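Local coordinates for kelch domain-containing protein (Colletotrichum graminicola M1.001, PDB 5C86) that probably oxidises primary alcohols to aldehydes as a copper-dependent AA5-family alcohol oxidase built on a kelch beta-propeller, at residues V10-V15 against L28-S33; V22-N27 against L98-G103; N37-A42 against G351-A356; T47-Y52 against D61-N66; T67-F72 against K94-D99. All blocks are in the same frame, centred on the assembly; numbering follows the deposited sequence. Where two conformers were deposited one is given.

Interaction 1. Residues V10-V15 against L28-S33; sequences VKFPVV and LLVWSS
The ring of Phe12 lies across the branched end of Val30, whose CG2 sits over one ring face at 3.9 Å from the centroid of the Phe12 ring, displaced toward the rim. This is a CH-pi contact, with the methyl 24° off the ring normal. The second methyl shares the load: Val30 CG1 approaches Phe12 CZ to 3.6 Å. Both branches can reach one ring because chi1 of Val30 (-43°) sets CG2 between the backbone N and the carbonyl carbon and CG1 opposite the carbonyl carbon. Leu28, two residues earlier on the same strand, adds a looser touch from CD2 to Phe12 CZ at 4.2 Å.

Further along, Val14 slides past Val30 in the opposite direction, bringing the two CG2 methyls of Val14 and Val30 to 3.9 Å. Val14 CB then rests against Ser32 OG at 3.5 Å. The Ser32 hydroxyl is hydrogen-bonded to Trp35 O, and Val14 meets its flank by van der Waals contact. Ser32 CB also packs against the backbone, 3.4 Å from Val15 O.

Compact beta-branched residues and one flat aromatic suit a buried interface where the chain leaving strand 5-11 packs on strand 28-31 with little polar chemistry. Strand 28-31 belongs to the first blade, while strand 5-11 completes the sheet holding strands 336-340, 346-350 and 364-369. The contact therefore lies where the last and first blades meet, at the closure typical of the seven-bladed kelch propeller of galactose oxidase relatives.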
# COMPACT_ATOMS: atom_id res chain seq x y z
N VAL A 10 -19.25 -5.12 6.32
CA VAL A 10 -19.47 -3.80 5.78
C VAL A 10 -19.74 -4.07 4.30
O VAL A 10 -18.99 -4.80 3.65
CB VAL A 10 -18.20 -2.97 6.01
CG1 VAL A 10 -18.09 -1.73 5.12
CG2 VAL A 10 -18.16 -2.60 7.49
N LYS A 11 -20.76 -3.45 3.75
CA LYS A 11 -21.13 -3.72 2.36
C LYS A 11 -21.15 -2.47 1.54
O LYS A 11 -21.81 -1.48 1.86
CB LYS A 11 -22.53 -4.37 2.35
CG LYS A 11 -22.63 -5.59 1.44
CD LYS A 11 -24.06 -5.72 0.88
CE LYS A 11 -25.10 -5.78 2.00
NZ LYS A 11 -26.47 -5.49 1.49
N PHE A 12 -20.39 -2.43 0.47
CA PHE A 12 -20.34 -1.31 -0.34
C PHE A 12 -21.27 -1.49 -1.58
O PHE A 12 -21.44 -2.59 -2.04
CB PHE A 12 -18.89 -1.07 -0.89
CG PHE A 12 -17.95 -0.46 0.15
CD1 PHE A 12 -17.88 0.92 0.35
CD2 PHE A 12 -17.09 -1.28 0.84
CE1 PHE A 12 -17.05 1.47 1.31
CE2 PHE A 12 -16.23 -0.74 1.79
CZ PHE A 12 -16.20 0.62 2.01
N PRO A 13 -21.67 -0.39 -2.19
CA PRO A 13 -22.51 -0.50 -3.40
C PRO A 13 -21.64 -0.76 -4.64
O PRO A 13 -22.21 -0.90 -5.74
CB PRO A 13 -23.14 0.87 -3.49
CG PRO A 13 -22.07 1.81 -2.95
CD PRO A 13 -21.50 1.03 -1.79
N VAL A 14 -20.28 -0.79 -4.51
CA VAL A 14 -19.38 -1.11 -5.69
C VAL A 14 -18.35 -2.12 -5.13
O VAL A 14 -18.14 -2.21 -3.90
CB VAL A 14 -18.63 0.05 -6.30
CG1 VAL A 14 -19.55 1.19 -6.71
CG2 VAL A 14 -17.58 0.67 -5.34
N VAL A 15 -17.76 -3.00 -5.97
CA VAL A 15 -16.80 -3.94 -5.46
C VAL A 15 -15.52 -3.08 -5.18
O VAL A 15 -15.02 -2.34 -6.03
CB VAL A 15 -16.46 -5.04 -6.47
CG1 VAL A 15 -15.47 -6.01 -5.90
CG2 VAL A 15 -17.77 -5.79 -6.89
N LEU A 28 -12.50 5.69 4.56
CA LEU A 28 -12.02 4.72 3.52
C LEU A 28 -12.78 4.98 2.20
O LEU A 28 -14.01 4.78 2.13
CB LEU A 28 -12.29 3.33 3.97
CG LEU A 28 -11.68 2.19 3.10
CD1 LEU A 28 -10.13 2.17 3.17
CD2 LEU A 28 -12.31 0.90 3.54
N LEU A 29 -12.01 5.39 1.25
CA LEU A 29 -12.52 5.62 -0.13
C LEU A 29 -12.28 4.38 -0.98
O LEU A 29 -11.15 3.89 -1.03
CB LEU A 29 -11.87 6.81 -0.81
CG LEU A 29 -12.30 7.27 -2.22
CD1 LEU A 29 -13.72 7.75 -2.20
CD2 LEU A 29 -11.42 8.38 -2.65
N VAL A 30 -13.32 3.88 -1.63
CA VAL A 30 -13.20 2.71 -2.49
C VAL A 30 -13.67 3.04 -3.92
O VAL A 30 -14.57 3.89 -4.09
CB VAL A 30 -13.91 1.51 -1.92
CG1 VAL A 30 -13.66 1.36 -0.43
CG2 VAL A 30 -15.43 1.53 -2.20
N TRP A 31 -13.13 2.32 -4.89
CA TRP A 31 -13.67 2.46 -6.25
C TRP A 31 -13.52 1.18 -7.03
O TRP A 31 -12.71 0.32 -6.74
CB TRP A 31 -13.08 3.61 -7.02
CG TRP A 31 -11.64 3.55 -7.46
CD1 TRP A 31 -11.19 3.04 -8.63
CD2 TRP A 31 -10.48 4.05 -6.76
NE1 TRP A 31 -9.85 3.22 -8.76
CE2 TRP A 31 -9.39 3.82 -7.60
CE3 TRP A 31 -10.27 4.65 -5.51
CZ2 TRP A 31 -8.06 4.17 -7.27
CZ3 TRP A 31 -8.94 5.01 -5.15
CH2 TRP A 31 -7.87 4.80 -6.06
N SER A 32 -14.37 1.03 -8.07
CA SER A 32 -14.39 -0.18 -8.96
C SER A 32 -13.89 0.24 -10.31
O SER A 32 -12.75 -0.02 -10.70
CB SER A 32 -15.76 -0.80 -8.98
OG SER A 32 -16.80 0.20 -9.28
N SER A 33 -14.75 0.92 -11.10
CA SER A 33 -14.54 1.20 -12.52
C SER A 33 -15.73 2.09 -12.95
O SER A 33 -16.49 2.56 -12.08
CB SER A 33 -14.61 -0.09 -13.33
OG SER A 33 -15.85 -0.69 -13.15

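Interaction 2. Residues V22-N27 against L98-G103; sequences VPETGN and LDFKKG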
# COMPACT_ATOMS: atom_id res chain seq x y z
N VAL A 22 -8.27 8.20 3.47
CA VAL A 22 -8.33 9.63 3.26
C VAL A 22 -7.54 10.35 4.42
O VAL A 22 -7.84 10.14 5.59
CB VAL A 22 -9.79 10.07 3.27
CG1 VAL A 22 -9.87 11.57 3.09
CG2 VAL A 22 -10.60 9.32 2.16
N PRO A 23 -6.57 11.15 4.05
CA PRO A 23 -5.89 11.88 5.13
C PRO A 23 -6.80 12.71 6.00
O PRO A 23 -7.84 13.18 5.56
CB PRO A 23 -4.93 12.77 4.39
CG PRO A 23 -4.62 12.10 3.11
CD PRO A 23 -5.94 11.42 2.77
N GLU A 24 -6.44 12.81 7.28
CA GLU A 24 -7.06 13.68 8.31
C GLU A 24 -8.33 13.10 8.82
O GLU A 24 -8.50 12.97 10.02
CB GLU A 24 -7.29 15.13 7.84
CG GLU A 24 -6.07 15.99 7.96
CD GLU A 24 -6.29 17.38 7.42
OE1 GLU A 24 -7.48 17.82 7.25
OE2 GLU A 24 -5.24 17.96 7.10
N THR A 25 -9.23 12.68 7.93
CA THR A 25 -10.48 12.02 8.44
C THR A 25 -10.27 10.57 8.74
O THR A 25 -10.90 9.98 9.60
CB THR A 25 -11.63 12.12 7.47
OG1 THR A 25 -11.24 11.51 6.24
CG2 THR A 25 -12.00 13.57 7.21
N GLY A 26 -9.38 9.95 7.96
CA GLY A 26 -9.28 8.53 8.04
C GLY A 26 -10.44 7.70 7.47
O GLY A 26 -10.54 6.54 7.74
N ASN A 27 -11.32 8.34 6.69
CA ASN A 27 -12.37 7.60 6.03
C ASN A 27 -11.74 6.66 4.96
O ASN A 27 -10.64 6.89 4.48
CB ASN A 27 -13.39 8.62 5.52
CG ASN A 27 -14.11 9.30 6.68
OD1 ASN A 27 -14.33 8.68 7.71
ND2 ASN A 27 -14.58 10.52 6.44
N LEU A 98 -7.50 13.41 -6.68
CA LEU A 98 -8.42 13.78 -5.69
C LEU A 98 -7.67 14.46 -4.57
O LEU A 98 -6.83 13.80 -3.86
CB LEU A 98 -9.27 12.63 -5.16
CG LEU A 98 -10.24 12.95 -4.04
CD1 LEU A 98 -11.33 13.92 -4.50
CD2 LEU A 98 -10.93 11.73 -3.50
N ASP A 99 -8.04 15.71 -4.29
CA ASP A 99 -7.43 16.50 -3.20
C ASP A 99 -8.44 16.58 -2.09
O ASP A 99 -9.50 17.26 -2.21
CB ASP A 99 -7.00 17.87 -3.69
CG ASP A 99 -6.40 18.78 -2.57
OD1 ASP A 99 -6.31 18.39 -1.39
OD2 ASP A 99 -5.99 19.90 -2.97
N PHE A 100 -8.19 15.87 -1.00
CA PHE A 100 -9.21 15.69 0.04
C PHE A 100 -9.59 17.07 0.64
O PHE A 100 -10.67 17.21 1.19
CB PHE A 100 -8.72 14.74 1.16
CG PHE A 100 -7.60 15.31 1.97
CD1 PHE A 100 -6.29 15.31 1.52
CD2 PHE A 100 -7.86 15.87 3.20
CE1 PHE A 100 -5.27 15.91 2.23
CE2 PHE A 100 -6.84 16.40 3.96
CZ PHE A 100 -5.54 16.45 3.47
N LYS A 101 -8.70 18.05 0.52
CA LYS A 101 -8.94 19.38 1.08
C LYS A 101 -10.15 20.02 0.38
O LYS A 101 -10.85 20.82 1.03
CB LYS A 101 -7.70 20.30 0.96
CG LYS A 101 -6.63 20.01 2.03
CD LYS A 101 -7.16 19.96 3.52
CE LYS A 101 -6.03 20.05 4.58
NZ LYS A 101 -6.46 20.26 6.02
N LYS A 102 -10.38 19.65 -0.87
CA LYS A 102 -11.55 20.13 -1.63
C LYS A 102 -12.83 19.38 -1.33
O LYS A 102 -13.87 19.75 -1.88
CB LYS A 102 -11.21 20.17 -3.11
CG LYS A 102 -9.96 21.02 -3.38
CD LYS A 102 -9.69 21.21 -4.87
CE LYS A 102 -8.29 21.75 -5.16
NZ LYS A 102 -8.17 23.18 -4.81
N GLY A 103 -12.79 18.35 -0.46
CA GLY A 103 -13.92 17.56 -0.07
C GLY A 103 -13.67 16.14 -0.55
O GLY A 103 -13.24 15.92 -1.67
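Phe100 and Pro23 meet where the hairpin turn of one propeller blade, between strands 18-21 and 28-31, touches the short 3-10 turn that follows strand 95-98 in the next. The pyrrolidine lies over one face of the Phe100 ring: Pro23 CB is 3.9 Å from the ring centroid and only 15° off the normal. A proline suits this place, since its compact, rigid ring presents C-H groups to the aromatic face. On the opposite face the ring is covered by Lys101 CG of its own turn, and Tyr460 of the C-terminal domain meets it edge to face. Closer to the backbone, Val22 CG1 packs on Phe100 CB at 3.9 Å.

Glu24 reaches the rim of the same ring. Its carboxylate stands almost perpendicular to the ring plane (86°), with OE1 at the edge, 3.6 Å from Phe100 CE2. From there it forms a salt bridge with Lys101, whose chain bends at chi2 (-50°) to bring NZ back across the contact, 2.8 Å from Glu24 OE2 on the syn side of the carboxylate. Glu24 has two conformers, so this exposed bridge is probably not permanent.

Each turn also has an internal brace. Asp99 OD1 accepts from Lys101 N in an Asx turn, met from above the carboxylate plane. In the hairpin, an ST turn places Asn27 N 3.2 Å from Thr25 OG1.

Interaction 3. Residues N37-A42 against G351-A356; sequences NRWTTA and GGLCGA
Beside the copper site, empty in this apo structure, the loop carrying Leu353 and Cys354, half of the Cys354-Cys358 disulfide, packs against Asn37, Arg38 and Trp39 of a loop from the first propeller blade. One backbone hydrogen bond joins them: Gly355 N donates to Asn37 O at 3.0 Å. Glycine fits here because its backbone angles would press a side chain against the preceding carbonyl. Arg38 CB rests 3.5 Å from Gly355 CA.

Leu353 is the hydrophobic wedge. With chi1 at -158°, CG swings away from its own backbone N and the branch reaches across, CD1 coming to rest 3.4 Å from Arg38 N. The other methyl, Leu353 CD2, packs at 3.8 Å on Trp39 CD1. The indole also turns its edge to the main chain, with Leu353 O near the ring plane and 3.0 Å from Trp39 CD1. Phe72 stacks on the indole and also touches Leu353.

The side chain of Leu353 lies about 4 Å from that of His335, and that of Trp39 about 6 Å from that of Tyr120, both ligands of the missing copper ion. The contact probably helps fix the loop whose Gly352 O accepts from His335 ND1, and so the orientation of that ring.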
# COMPACT_ATOMS: atom_id res chain seq x y z
N ASN A 37 -20.01 -3.31 -10.74
CA ASN A 37 -19.92 -4.73 -10.68
C ASN A 37 -19.21 -5.41 -11.90
O ASN A 37 -19.24 -6.63 -11.99
CB ASN A 37 -21.34 -5.29 -10.57
CG ASN A 37 -22.21 -4.90 -11.78
OD1 ASN A 37 -21.81 -4.17 -12.68
ND2 ASN A 37 -23.44 -5.30 -11.71
N ARG A 38 -18.58 -4.69 -12.79
CA ARG A 38 -17.90 -5.37 -13.88
C ARG A 38 -17.02 -4.26 -14.41
O ARG A 38 -17.01 -3.26 -13.81
CB ARG A 38 -18.95 -5.91 -14.88
CG ARG A 38 -19.86 -4.80 -15.37
CD ARG A 38 -21.15 -5.43 -15.89
NE ARG A 38 -22.00 -4.59 -16.72
CZ ARG A 38 -23.08 -3.97 -16.26
NH1 ARG A 38 -23.34 -4.06 -14.98
NH2 ARG A 38 -23.87 -3.23 -17.07
N TRP A 39 -16.25 -4.49 -15.47
CA TRP A 39 -15.22 -3.68 -16.08
C TRP A 39 -15.05 -4.07 -17.53
O TRP A 39 -15.51 -5.19 -17.88
CB TRP A 39 -13.81 -3.83 -15.35
CG TRP A 39 -13.39 -5.26 -15.44
CD1 TRP A 39 -13.75 -6.23 -14.60
CD2 TRP A 39 -12.55 -5.85 -16.44
NE1 TRP A 39 -13.21 -7.45 -15.02
CE2 TRP A 39 -12.49 -7.24 -16.16
CE3 TRP A 39 -11.87 -5.37 -17.55
CZ2 TRP A 39 -11.76 -8.15 -16.94
CZ3 TRP A 39 -11.15 -6.28 -18.35
CH2 TRP A 39 -11.14 -7.67 -18.02
N THR A 40 -14.43 -3.21 -18.32
CA THR A 40 -13.89 -3.57 -19.64
C THR A 40 -12.56 -3.00 -19.83
O THR A 40 -12.15 -2.05 -19.09
CB THR A 40 -14.79 -3.05 -20.83
OG1 THR A 40 -14.76 -1.62 -20.87
CG2 THR A 40 -16.18 -3.62 -20.69
N THR A 41 -11.78 -3.50 -20.80
CA THR A 41 -10.45 -2.94 -21.02
C THR A 41 -10.54 -1.46 -21.37
O THR A 41 -9.70 -0.64 -20.94
CB THR A 41 -9.68 -3.76 -22.08
OG1 THR A 41 -9.54 -5.09 -21.61
CG2 THR A 41 -8.32 -3.16 -22.34
N ALA A 42 -11.51 -1.10 -22.23
CA ALA A 42 -11.66 0.28 -22.65
C ALA A 42 -12.27 1.15 -21.60
O ALA A 42 -12.05 2.35 -21.63
CB ALA A 42 -12.58 0.36 -23.89
N GLY A 351 -12.78 -8.44 -3.97
CA GLY A 351 -12.62 -9.64 -4.81
C GLY A 351 -13.69 -9.66 -5.88
O GLY A 351 -14.87 -9.28 -5.61
N GLY A 352 -13.31 -10.05 -7.10
CA GLY A 352 -14.24 -10.26 -8.22
C GLY A 352 -14.22 -9.08 -9.16
O GLY A 352 -13.18 -8.74 -9.75
N LEU A 353 -15.40 -8.48 -9.36
CA LEU A 353 -15.66 -7.49 -10.37
C LEU A 353 -15.68 -8.24 -11.72
O LEU A 353 -14.81 -8.08 -12.56
CB LEU A 353 -14.67 -6.26 -10.43
CG LEU A 353 -15.25 -5.01 -11.12
CD1 LEU A 353 -16.32 -4.30 -10.27
CD2 LEU A 353 -14.21 -4.00 -11.52
N CYS A 354 -16.70 -9.05 -11.91
CA CYS A 354 -16.73 -9.92 -13.08
C CYS A 354 -18.10 -10.16 -13.64
O CYS A 354 -18.34 -11.21 -14.23
CB CYS A 354 -16.06 -11.21 -12.69
SG CYS A 354 -16.42 -11.81 -11.03
N GLY A 355 -18.97 -9.19 -13.46
CA GLY A 355 -20.26 -9.10 -14.21
C GLY A 355 -21.46 -8.99 -13.31
O GLY A 355 -21.39 -9.23 -12.16
N ALA A 356 -22.62 -8.66 -13.86
CA ALA A 356 -23.87 -8.71 -13.07
C ALA A 356 -24.24 -10.13 -12.59
O ALA A 356 -24.17 -11.14 -13.32
CB ALA A 356 -25.03 -8.10 -13.92

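Interaction 4. Residues T47-Y52 against D61-N66; sequences TYTSLY and DAIVQN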
# COMPACT_ATOMS: atom_id res chain seq x y z
N THR A 47 -15.64 6.78 -13.27
CA THR A 47 -15.53 5.84 -12.14
C THR A 47 -16.56 6.04 -11.07
O THR A 47 -16.74 7.22 -10.65
CB THR A 47 -14.09 5.95 -11.49
OG1 THR A 47 -13.07 5.98 -12.46
CG2 THR A 47 -13.89 4.85 -10.46
N TYR A 48 -17.11 4.96 -10.61
CA TYR A 48 -17.96 4.87 -9.44
C TYR A 48 -17.09 4.73 -8.18
O TYR A 48 -16.22 3.89 -8.14
CB TYR A 48 -18.94 3.74 -9.50
CG TYR A 48 -20.10 4.07 -10.42
CD1 TYR A 48 -20.01 3.81 -11.78
CD2 TYR A 48 -21.27 4.65 -9.90
CE1 TYR A 48 -21.12 4.09 -12.63
CE2 TYR A 48 -22.36 4.94 -10.72
CZ TYR A 48 -22.27 4.64 -12.08
OH TYR A 48 -23.33 4.94 -12.92
N THR A 49 -17.46 5.48 -7.14
CA THR A 49 -16.75 5.48 -5.83
C THR A 49 -17.73 5.43 -4.73
O THR A 49 -18.94 5.83 -4.89
CB THR A 49 -15.76 6.62 -5.65
OG1 THR A 49 -16.47 7.84 -5.30
CG2 THR A 49 -14.88 6.85 -6.84
N SER A 50 -17.29 4.97 -3.58
CA SER A 50 -18.10 4.99 -2.37
C SER A 50 -17.15 5.25 -1.20
O SER A 50 -15.92 5.07 -1.33
CB SER A 50 -18.89 3.73 -2.19
OG SER A 50 -19.55 3.60 -0.93
N LEU A 51 -17.68 5.77 -0.12
CA LEU A 51 -16.89 6.20 1.06
C LEU A 51 -17.44 5.60 2.31
O LEU A 51 -18.66 5.73 2.55
CB LEU A 51 -16.94 7.69 1.17
CG LEU A 51 -16.09 8.34 2.28
CD1 LEU A 51 -14.65 8.35 1.84
CD2 LEU A 51 -16.54 9.77 2.62
N TYR A 52 -16.59 4.99 3.15
CA TYR A 52 -16.98 4.49 4.44
C TYR A 52 -16.49 5.49 5.49
O TYR A 52 -15.35 5.87 5.51
CB TYR A 52 -16.39 3.11 4.78
CG TYR A 52 -16.57 2.63 6.19
CD1 TYR A 52 -17.75 2.08 6.61
CD2 TYR A 52 -15.53 2.69 7.08
CE1 TYR A 52 -17.92 1.66 7.91
CE2 TYR A 52 -15.66 2.23 8.35
CZ TYR A 52 -16.86 1.73 8.76
OH TYR A 52 -16.92 1.27 10.04
N ASP A 61 -23.76 6.21 -0.86
CA ASP A 61 -24.20 5.67 -2.11
C ASP A 61 -23.10 5.83 -3.16
O ASP A 61 -22.28 6.78 -3.14
CB ASP A 61 -25.48 6.40 -2.60
CG ASP A 61 -26.66 6.29 -1.63
OD1 ASP A 61 -26.91 5.23 -1.01
OD2 ASP A 61 -27.38 7.29 -1.50
N ALA A 62 -23.14 4.96 -4.16
CA ALA A 62 -22.15 5.03 -5.21
C ALA A 62 -22.37 6.28 -6.03
O ALA A 62 -23.52 6.57 -6.42
CB ALA A 62 -22.21 3.79 -6.10
N ILE A 63 -21.32 7.06 -6.25
CA ILE A 63 -21.38 8.20 -7.13
C ILE A 63 -20.37 8.13 -8.23
O ILE A 63 -19.29 7.53 -8.07
CB ILE A 63 -21.23 9.56 -6.37
CG1 ILE A 63 -19.80 9.78 -5.88
CG2 ILE A 63 -22.24 9.61 -5.19
CD1 ILE A 63 -19.58 11.01 -4.98
N VAL A 64 -20.65 8.83 -9.33
CA VAL A 64 -19.73 9.05 -10.36
C VAL A 64 -18.79 10.17 -10.03
O VAL A 64 -18.96 11.35 -10.36
CB VAL A 64 -20.37 9.21 -11.78
CG1 VAL A 64 -19.28 9.45 -12.81
CG2 VAL A 64 -21.17 7.99 -12.12
N GLN A 65 -17.72 9.83 -9.30
CA GLN A 65 -16.94 10.87 -8.69
C GLN A 65 -15.89 11.32 -9.64
O GLN A 65 -15.33 12.39 -9.49
CB GLN A 65 -16.27 10.38 -7.37
CG GLN A 65 -15.82 11.54 -6.52
CD GLN A 65 -14.97 11.11 -5.35
OE1 GLN A 65 -14.81 9.89 -5.10
NE2 GLN A 65 -14.47 12.09 -4.58
N ASN A 66 -15.57 10.47 -10.67
CA ASN A 66 -14.67 10.84 -11.68
C ASN A 66 -15.41 10.70 -13.03
O ASN A 66 -15.83 9.62 -13.38
CB ASN A 66 -13.41 9.92 -11.70
CG ASN A 66 -12.35 10.47 -12.58
OD1 ASN A 66 -12.63 11.14 -13.60
ND2 ASN A 66 -11.09 10.28 -12.24
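Tyr48 and Val64 rise from the same side of a strand pair and meet obliquely, Val64 CG2 standing over one face of the phenol ring at 3.7 Å from the centroid of the Tyr48 ring, 21° off its normal. A flat aromatic ring against a small branched valine suits this partly exposed flank. Ala62 CB adds a touch on Tyr48 CD2 at 4.0 Å.

On the other side, Thr49 and Gln65 cross at about a right angle. Chi1 of Thr49 (79°) points OG1 at the amide, and it donates to Gln65 OE1 over 2.6 Å, tilted out of the carbonyl plane. Gln65, extended along its whole length, uses the other end of its amide as well: NE2 donates to Glu104 O and Ser106 O of the neighbouring blade.

The pair is the outer hairpin of a propeller blade, strands 47-52 and 63-66, with a classic beta bulge near one end. Thr49 and Ile63 form an antiparallel hydrogen-bonded pair, with Thr49 N donating to Ile63 O at 2.9 Å. At the bulge Gln65 and Asn66 both face Thr47, and their two N-H groups make weak bonds to Thr47 O. Thr47 N in turn donates to Asn66 O at 2.8 Å, while the Thr47 hydroxyl is engaged by His69 O and Met71 N.

Interaction 5. Residues T67-F72 against K94-D99; sequences TQHDMF and KTSVLD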
# COMPACT_ATOMS: atom_id res chain seq x y z
N THR A 67 -15.60 11.85 -13.69
CA THR A 67 -16.42 11.89 -14.93
C THR A 67 -15.65 11.74 -16.20
O THR A 67 -16.29 11.72 -17.27
CB THR A 67 -17.18 13.29 -15.01
OG1 THR A 67 -16.26 14.38 -15.29
CG2 THR A 67 -18.02 13.45 -13.80
N GLN A 68 -14.32 11.71 -16.15
CA GLN A 68 -13.42 11.66 -17.30
C GLN A 68 -12.51 10.41 -17.46
O GLN A 68 -11.92 10.21 -18.51
CB GLN A 68 -12.50 12.86 -17.30
CG GLN A 68 -13.26 14.19 -17.47
CD GLN A 68 -12.37 15.44 -17.62
OE1 GLN A 68 -11.43 15.51 -18.44
NE2 GLN A 68 -12.65 16.44 -16.79
N HIS A 69 -12.31 9.65 -16.36
CA HIS A 69 -11.28 8.58 -16.26
C HIS A 69 -11.98 7.44 -15.59
O HIS A 69 -12.61 7.60 -14.51
CB HIS A 69 -10.12 9.17 -15.43
CG HIS A 69 -8.93 8.31 -15.23
ND1 HIS A 69 -7.80 8.84 -14.62
CD2 HIS A 69 -8.63 7.02 -15.54
CE1 HIS A 69 -6.87 7.90 -14.53
NE2 HIS A 69 -7.32 6.82 -15.13
N ASP A 70 -11.93 6.25 -16.25
CA ASP A 70 -12.30 4.99 -15.63
C ASP A 70 -11.03 4.42 -15.01
O ASP A 70 -10.08 4.05 -15.73
CB ASP A 70 -12.78 3.96 -16.71
CG ASP A 70 -13.37 2.73 -16.09
OD1 ASP A 70 -12.80 2.28 -15.03
OD2 ASP A 70 -14.35 2.13 -16.55
N MET A 71 -10.98 4.53 -13.68
CA MET A 71 -9.78 4.30 -12.92
C MET A 71 -9.57 2.83 -12.48
O MET A 71 -8.87 2.56 -11.50
CB MET A 71 -9.77 5.22 -11.69
CG MET A 71 -9.69 6.69 -12.02
SD MET A 71 -9.52 7.77 -10.58
CE MET A 71 -10.89 7.26 -9.72
N PHE A 72 -10.16 1.90 -13.19
CA PHE A 72 -9.96 0.48 -13.01
C PHE A 72 -8.56 0.14 -13.53
O PHE A 72 -8.13 0.62 -14.55
CB PHE A 72 -10.99 -0.31 -13.80
CG PHE A 72 -10.78 -1.77 -13.73
CD1 PHE A 72 -10.98 -2.44 -12.57
CD2 PHE A 72 -10.36 -2.47 -14.86
CE1 PHE A 72 -10.74 -3.80 -12.49
CE2 PHE A 72 -10.16 -3.83 -14.81
CZ PHE A 72 -10.34 -4.51 -13.63
N LYS A 94 -4.77 8.58 -18.98
CA LYS A 94 -5.26 9.67 -18.08
C LYS A 94 -4.55 9.69 -16.72
O LYS A 94 -4.09 8.65 -16.19
CB LYS A 94 -6.75 9.63 -17.90
CG LYS A 94 -7.42 9.82 -19.30
CD LYS A 94 -8.78 10.36 -19.26
CE LYS A 94 -9.10 11.04 -20.60
NZ LYS A 94 -10.54 11.23 -20.61
N THR A 95 -4.38 10.88 -16.21
CA THR A 95 -3.93 11.12 -14.79
C THR A 95 -5.06 11.91 -14.12
O THR A 95 -5.51 12.95 -14.67
CB THR A 95 -2.64 11.87 -14.73
OG1 THR A 95 -1.60 11.19 -15.44
CG2 THR A 95 -2.14 11.95 -13.29
N SER A 96 -5.61 11.44 -13.03
CA SER A 96 -6.55 12.13 -12.24
C SER A 96 -6.08 12.36 -10.79
O SER A 96 -5.24 11.57 -10.31
CB SER A 96 -7.78 11.43 -12.14
OG SER A 96 -8.39 11.17 -13.42
N VAL A 97 -6.66 13.35 -10.11
CA VAL A 97 -6.25 13.71 -8.76
C VAL A 97 -7.47 13.95 -7.91
O VAL A 97 -8.46 14.56 -8.34
CB VAL A 97 -5.16 14.78 -8.73
CG1 VAL A 97 -5.64 16.14 -9.24
CG2 VAL A 97 -4.62 14.93 -7.31
N LEU A 98 -7.50 13.41 -6.68
CA LEU A 98 -8.42 13.78 -5.69
C LEU A 98 -7.67 14.46 -4.57
O LEU A 98 -6.83 13.80 -3.86
CB LEU A 98 -9.27 12.63 -5.16
CG LEU A 98 -10.24 12.95 -4.04
CD1 LEU A 98 -11.33 13.92 -4.50
CD2 LEU A 98 -10.93 11.73 -3.50
N ASP A 99 -8.04 15.71 -4.29
CA ASP A 99 -7.43 16.50 -3.20
C ASP A 99 -8.44 16.58 -2.09
O ASP A 99 -9.50 17.26 -2.21
CB ASP A 99 -7.00 17.87 -3.69
CG ASP A 99 -6.40 18.78 -2.57
OD1 ASP A 99 -6.31 18.39 -1.39
OD2 ASP A 99 -5.99 19.90 -2.97
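His69 is held between two hydrocarbon surfaces, with Lys94 CB over the centre of one face at 3.6 Å from the centroid of the His69 ring. The methylene Met71 CG, from its own loop, covers the opposite face. At the edge, His69 ND1 and Ser96 OG share a hydrogen bond of 2.7 Å, in which either could be the donor. With chi1 at -177° the imidazole points away from its backbone N and into this slot. Histidine fits because it offers flat faces to the methylenes and two ring nitrogens for polar partners: NE2 is hydrogen-bonded to Gly88 O.

Lys94 does a second job with its extended chain. It runs past the ring in the opposite direction, and NZ donates to Gln68 O at 2.7 Å, so the charged end secures the loop while the aliphatic root packs on the ring.

The next shell fixes these groups. Ser96 OG is also hydrogen-bonded to Asn66 ND2, and Asp70 N to Ser91 OG. Strand 95-98 runs between strands 84-87 and 109-111 in the second blade, whereas the loop 67-72 leaves the first blade's strand 63-66 and enters strand 75-78. Met71 links the two blades, its side chain on Val86 of strand 84-87 and its carbonyl hydrogen-bonded to Trp31 NE1 of strand 28-31.

In the fold
From the N terminus, interaction 1 closes a short loop, joining the end of strand 5-11 and the loop after it, at the last blade, to strand 28-31 of the first. Before that loop ends, the turn 22-27 starts interaction 2, which crosses it and reaches the second blade. Interaction 3 opens at 37-42, crosses interaction 2, and closes only at 351-356, spanning most of the propeller. Interaction 4, the hairpin of strands 47-52 and 63-66, falls within the spans of both 2 and 3. Interaction 5 lies within that of 3 and ends on the segment that interaction 2 also uses, sharing Leu98 and Asp99. Together they tie the last, first and second blades.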